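Local coordinates for D-aminoacyl-tRNA deacylase (Archaeoglobus fulgidus, PDB 1YQE), which probably hydrolyses D-aminoacyl-tRNAs to free tRNA and D-amino acids, using zinc as cofactor and so limiting the toxicity of mischarged tRNA, at residues 226-231 with 258-263; 241-246 with 265-270. One frame throughout, in Å; residues are numbered along the deposited sequence.

Interaction 1: residues 226-231 with 258-263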
# COMPACT_ATOMS: atom_id res chain seq x y z
N LEU A 226 15.86 12.78 3.54
CA LEU A 226 16.10 11.88 2.42
C LEU A 226 17.54 12.02 1.95
O LEU A 226 18.12 13.10 2.01
CB LEU A 226 15.19 12.22 1.25
CG LEU A 226 13.67 12.04 1.34
CD1 LEU A 226 13.05 12.60 0.07
CD2 LEU A 226 13.31 10.57 1.52
N THR A 227 18.12 10.92 1.47
CA THR A 227 19.47 10.93 0.93
C THR A 227 19.38 10.25 -0.43
O THR A 227 18.41 9.54 -0.70
CB THR A 227 20.46 10.15 1.81
OG1 THR A 227 20.04 8.79 1.91
CG2 THR A 227 20.55 10.78 3.20
N ALA A 228 20.37 10.47 -1.28
CA ALA A 228 20.36 9.85 -2.59
C ALA A 228 20.37 8.33 -2.43
O ALA A 228 19.70 7.62 -3.17
CB ALA A 228 21.56 10.30 -3.40
N GLU A 229 21.13 7.82 -1.45
CA GLU A 229 21.22 6.38 -1.24
C GLU A 229 19.91 5.78 -0.74
O GLU A 229 19.55 4.66 -1.09
CB GLU A 229 22.36 6.04 -0.28
CG GLU A 229 22.54 4.55 -0.04
CD GLU A 229 22.55 3.73 -1.34
OE1 GLU A 229 23.37 4.03 -2.24
OE2 GLU A 229 21.73 2.79 -1.46
N PHE A 230 19.19 6.52 0.10
CA PHE A 230 17.91 6.04 0.60
C PHE A 230 16.95 5.92 -0.58
O PHE A 230 16.20 4.95 -0.68
CB PHE A 230 17.34 6.99 1.64
CG PHE A 230 16.13 6.44 2.36
CD1 PHE A 230 16.26 5.40 3.27
CD2 PHE A 230 14.86 6.96 2.10
CE1 PHE A 230 15.14 4.88 3.92
CE2 PHE A 230 13.74 6.44 2.74
CZ PHE A 230 13.88 5.40 3.65
N LEU A 231 16.95 6.92 -1.46
CA LEU A 231 16.07 6.88 -2.62
C LEU A 231 16.41 5.71 -3.54
O LEU A 231 15.52 5.11 -4.13
CB LEU A 231 16.15 8.20 -3.40
CG LEU A 231 15.43 9.39 -2.75
CD1 LEU A 231 15.54 10.61 -3.66
CD2 LEU A 231 13.96 9.04 -2.51
N VAL A 258 17.31 13.57 -5.95
CA VAL A 258 16.46 12.74 -6.82
C VAL A 258 17.26 12.40 -8.07
O VAL A 258 17.33 11.24 -8.46
CB VAL A 258 15.16 13.49 -7.22
CG1 VAL A 258 14.58 12.89 -8.50
CG2 VAL A 258 14.15 13.40 -6.09
N ASN A 259 17.86 13.41 -8.68
CA ASN A 259 18.67 13.21 -9.89
C ASN A 259 19.86 12.31 -9.59
O ASN A 259 20.25 11.49 -10.42
CB ASN A 259 19.14 14.55 -10.44
CG ASN A 259 18.03 15.30 -11.17
OD1 ASN A 259 18.20 16.45 -11.56
ND2 ASN A 259 16.90 14.64 -11.36
N GLU A 260 20.44 12.46 -8.41
CA GLU A 260 21.57 11.63 -8.00
C GLU A 260 21.11 10.18 -7.98
O GLU A 260 21.75 9.30 -8.57
CB GLU A 260 22.07 12.03 -6.61
CG GLU A 260 22.73 13.40 -6.52
CD GLU A 260 23.24 13.72 -5.12
OE1 GLU A 260 22.41 13.89 -4.20
OE2 GLU A 260 24.47 13.81 -4.93
N ALA A 261 20.00 9.93 -7.30
CA ALA A 261 19.43 8.60 -7.17
C ALA A 261 19.05 8.00 -8.52
O ALA A 261 19.30 6.82 -8.79
CB ALA A 261 18.19 8.64 -6.25
N ALA A 262 18.46 8.82 -9.38
CA ALA A 262 18.07 8.36 -10.71
C ALA A 262 19.28 7.86 -11.48
O ALA A 262 19.24 6.80 -12.10
CB ALA A 262 17.38 9.49 -11.47
N GLU A 263 20.38 8.62 -11.42
CA GLU A 263 21.60 8.25 -12.12
C GLU A 263 22.20 6.95 -11.59
O GLU A 263 22.54 6.05 -12.36
CB GLU A 263 22.65 9.37 -12.02
CG GLU A 263 22.20 10.71 -12.59
CD GLU A 263 23.32 11.76 -12.59
OE1 GLU A 263 23.91 12.02 -11.51
OE2 GLU A 263 23.60 12.33 -13.67
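The carboxylate of E260 has the methyl group of A228 over one face, with A228 CB standing 3.8 Å from E260 OE1 and almost straight above the plane of the group at that oxygen. Lower on the same side chain, E260 CB meets A228 CB at 3.7 Å, and the extended chain beyond E260 CG carries the acid group out, face against the methyl. The ring of F230 turns the other way, toward V97 and L109 in neighbouring loops.

The motif is a pair of neighbouring helices, 228-238 and 252-265, that belong to consecutive beta-alpha-beta crossovers of the parallel four-stranded sheet. Evidence for close packing is the 4.8 Å between A228 CA and A261 CA, a separation that small alanine side chains allow. One turn of each helix, A228 to L231 and V258 to A261, supplies the touching residues.

A261 CB enters between two parts of the opposing turn. It lies 3.6 Å from A228 O, the carbonyl oxygen, and 3.5 Å from L231 CB, the apolar pair. From there L231 reaches along to V258: CG, set beside the backbone N and anti to the carbonyl carbon (chi1 -74°), directs CD1 to 3.9 Å from V258 CA, and the same methyl meets V258 CG2 at 4.0 Å. These two side chains cross obliquely. L231 also touches F218 of strand 212-218 and I257, which places the apolar end of the contact next to the sheet, whereas E260 is partly exposed.

The start of helix 228-238 is fixed by its N-cap, T227. Its chi1 of 60° sets OG1 between the backbone N and the carbonyl carbon, and OG1 accepts the N-H of F230, with F230 N to T227 OG1 at 3.0 Å and an N-H...O angle of 150°.

Interaction 2: residues 241-246 with 265-270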
# COMPACT_ATOMS: atom_id res chain seq x y z
N GLU A 241 11.20 1.78 -12.32
CA GLU A 241 12.03 2.17 -13.45
C GLU A 241 11.97 3.69 -13.58
O GLU A 241 12.55 4.26 -14.50
CB GLU A 241 11.52 1.53 -14.75
CG GLU A 241 11.79 0.04 -14.88
CD GLU A 241 13.26 -0.31 -14.70
OE1 GLU A 241 14.13 0.42 -15.23
OE2 GLU A 241 13.56 -1.34 -14.05
N TYR A 242 11.28 4.33 -12.64
CA TYR A 242 11.11 5.78 -12.69
C TYR A 242 10.97 6.41 -11.31
O TYR A 242 10.62 5.75 -10.34
CB TYR A 242 9.83 6.15 -13.43
CG TYR A 242 9.69 5.62 -14.83
CD1 TYR A 242 10.19 6.33 -15.92
CD2 TYR A 242 9.02 4.42 -15.07
CE1 TYR A 242 10.04 5.86 -17.22
CE2 TYR A 242 8.86 3.94 -16.37
CZ TYR A 242 9.37 4.66 -17.43
OH TYR A 242 9.20 4.20 -18.72
N ILE A 243 11.22 7.72 -11.26
CA ILE A 243 11.01 8.50 -10.05
C ILE A 243 10.13 9.63 -10.57
O ILE A 243 10.49 10.30 -11.54
CB ILE A 243 12.30 9.15 -9.49
CG1 ILE A 243 13.27 8.08 -9.00
CG2 ILE A 243 11.93 10.06 -8.30
CD1 ILE A 243 14.59 8.63 -8.49
N ILE A 244 8.96 9.81 -9.98
CA ILE A 244 8.07 10.88 -10.40
C ILE A 244 8.13 11.95 -9.32
O ILE A 244 8.08 11.65 -8.13
CB ILE A 244 6.61 10.39 -10.54
CG1 ILE A 244 6.50 9.41 -11.70
CG2 ILE A 244 5.68 11.58 -10.76
CD1 ILE A 244 5.17 8.70 -11.77
N ILE A 245 8.25 13.21 -9.73
CA ILE A 245 8.31 14.30 -8.77
C ILE A 245 7.07 15.19 -8.87
O ILE A 245 6.50 15.36 -9.94
CB ILE A 245 9.55 15.20 -8.98
CG1 ILE A 245 9.57 15.73 -10.42
CG2 ILE A 245 10.83 14.42 -8.66
CD1 ILE A 245 10.66 16.75 -10.68
N ASP A 246 6.67 15.73 -7.72
CA ASP A 246 5.53 16.64 -7.67
C ASP A 246 6.25 17.97 -7.87
O ASP A 246 6.70 18.60 -6.90
CB ASP A 246 4.87 16.59 -6.30
CG ASP A 246 3.67 17.52 -6.19
OD1 ASP A 246 3.71 18.62 -6.79
OD2 ASP A 246 2.70 17.17 -5.49
N ALA A 265 20.77 4.53 -9.86
CA ALA A 265 19.89 3.38 -10.07
C ALA A 265 19.57 3.15 -11.54
O ALA A 265 19.00 2.12 -11.91
CB ALA A 265 18.60 3.57 -9.28
N GLY A 266 19.91 4.11 -12.39
CA GLY A 266 19.65 3.97 -13.81
C GLY A 266 18.18 4.08 -14.18
O GLY A 266 17.69 3.35 -15.05
N VAL A 267 17.46 4.97 -13.51
CA VAL A 267 16.05 5.15 -13.81
C VAL A 267 15.79 6.57 -14.30
O VAL A 267 16.63 7.45 -14.14
CB VAL A 267 15.18 4.83 -12.57
CG1 VAL A 267 15.40 3.37 -12.15
CG2 VAL A 267 15.53 5.77 -11.41
N GLU A 268 14.62 6.78 -14.91
CA GLU A 268 14.27 8.09 -15.45
C GLU A 268 13.38 8.93 -14.53
O GLU A 268 12.46 8.42 -13.90
CB GLU A 268 13.59 7.92 -16.81
CG GLU A 268 12.98 9.21 -17.36
CD GLU A 268 12.40 9.03 -18.76
OE1 GLU A 268 11.64 8.06 -18.97
OE2 GLU A 268 12.71 9.86 -19.64
N VAL A 269 13.67 10.23 -14.46
CA VAL A 269 12.88 11.15 -13.65
C VAL A 269 11.82 11.82 -14.52
O VAL A 269 12.14 12.35 -15.59
CB VAL A 269 13.75 12.27 -13.05
CG1 VAL A 269 12.88 13.23 -12.24
CG2 VAL A 269 14.84 11.68 -12.17
N LEU A 270 10.57 11.81 -14.06
CA LEU A 270 9.46 12.42 -14.79
C LEU A 270 8.62 13.35 -13.91
O LEU A 270 8.37 13.06 -12.74
CB LEU A 270 8.54 11.33 -15.36
CG LEU A 270 9.04 10.46 -16.51
CD1 LEU A 270 8.00 9.41 -16.84
CD2 LEU A 270 9.33 11.33 -17.73
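L270 CD1 packs obliquely against the Y242 ring, 3.9 Å from Y242 CD1, next to I244 on the same face of the sheet. On the other face V267 CG2 lies 4.0 Å from I243 CG1, the two side chains crossing at about a right angle, and helix 252-265 covers I243 and V269 through V258.

Strands 242-245 and 268-271, linked by helix 252-265, form a beta-alpha-beta unit and run 22° apart over these segments. The hydrogen-bond ladder is the evidence for parallel pairing: E268 bonds to E241 O through N and to I243 N through O, and L270 likewise spans I243 O (L270 N to I243 O 2.9 Å) and I245 N (I245 N to L270 O 3.0 Å).

At the polar edge, E268 runs beside Y242 in the same direction: with CG anti to the backbone N (chi1 171°) and the chain extended, its carboxylate is carried out level with the ring edge. Carboxylate and ring planes are only 20° apart, and E268 OE1 sits in plane at that edge, 3.2 Å from Y242 CE1. F212 stacks edge-to-face with Y242. Cutting Y242 back to an alanine would probably leave L270 CD1 and the E268 side chain without their neighbour and F212 without its aromatic partner.

How the interactions relate
From the N terminus, the chain passes 226-231 into helix 228-238, then 241-246 on strand 242-245, then 258-263 on helix 252-265, and finally 265-270 leading into strand 268-271. The segments alternate, so the two contacts cross rather than nest. Interaction 1 closes the loop from one helix over strand 242-245 to the next helix; interaction 2 closes the beta-alpha-beta loop around helix 252-265. Their centres are 10 Å apart, and they meet directly. G266 ends the helix in a Schellman motif, with V267 N 2.9 Å from A262 O, while A262 CB packs 3.4 Å from V269 CG2. Interaction 1 joins helix 228-238 to helix 252-265, which packs on the strands that interaction 2 pairs.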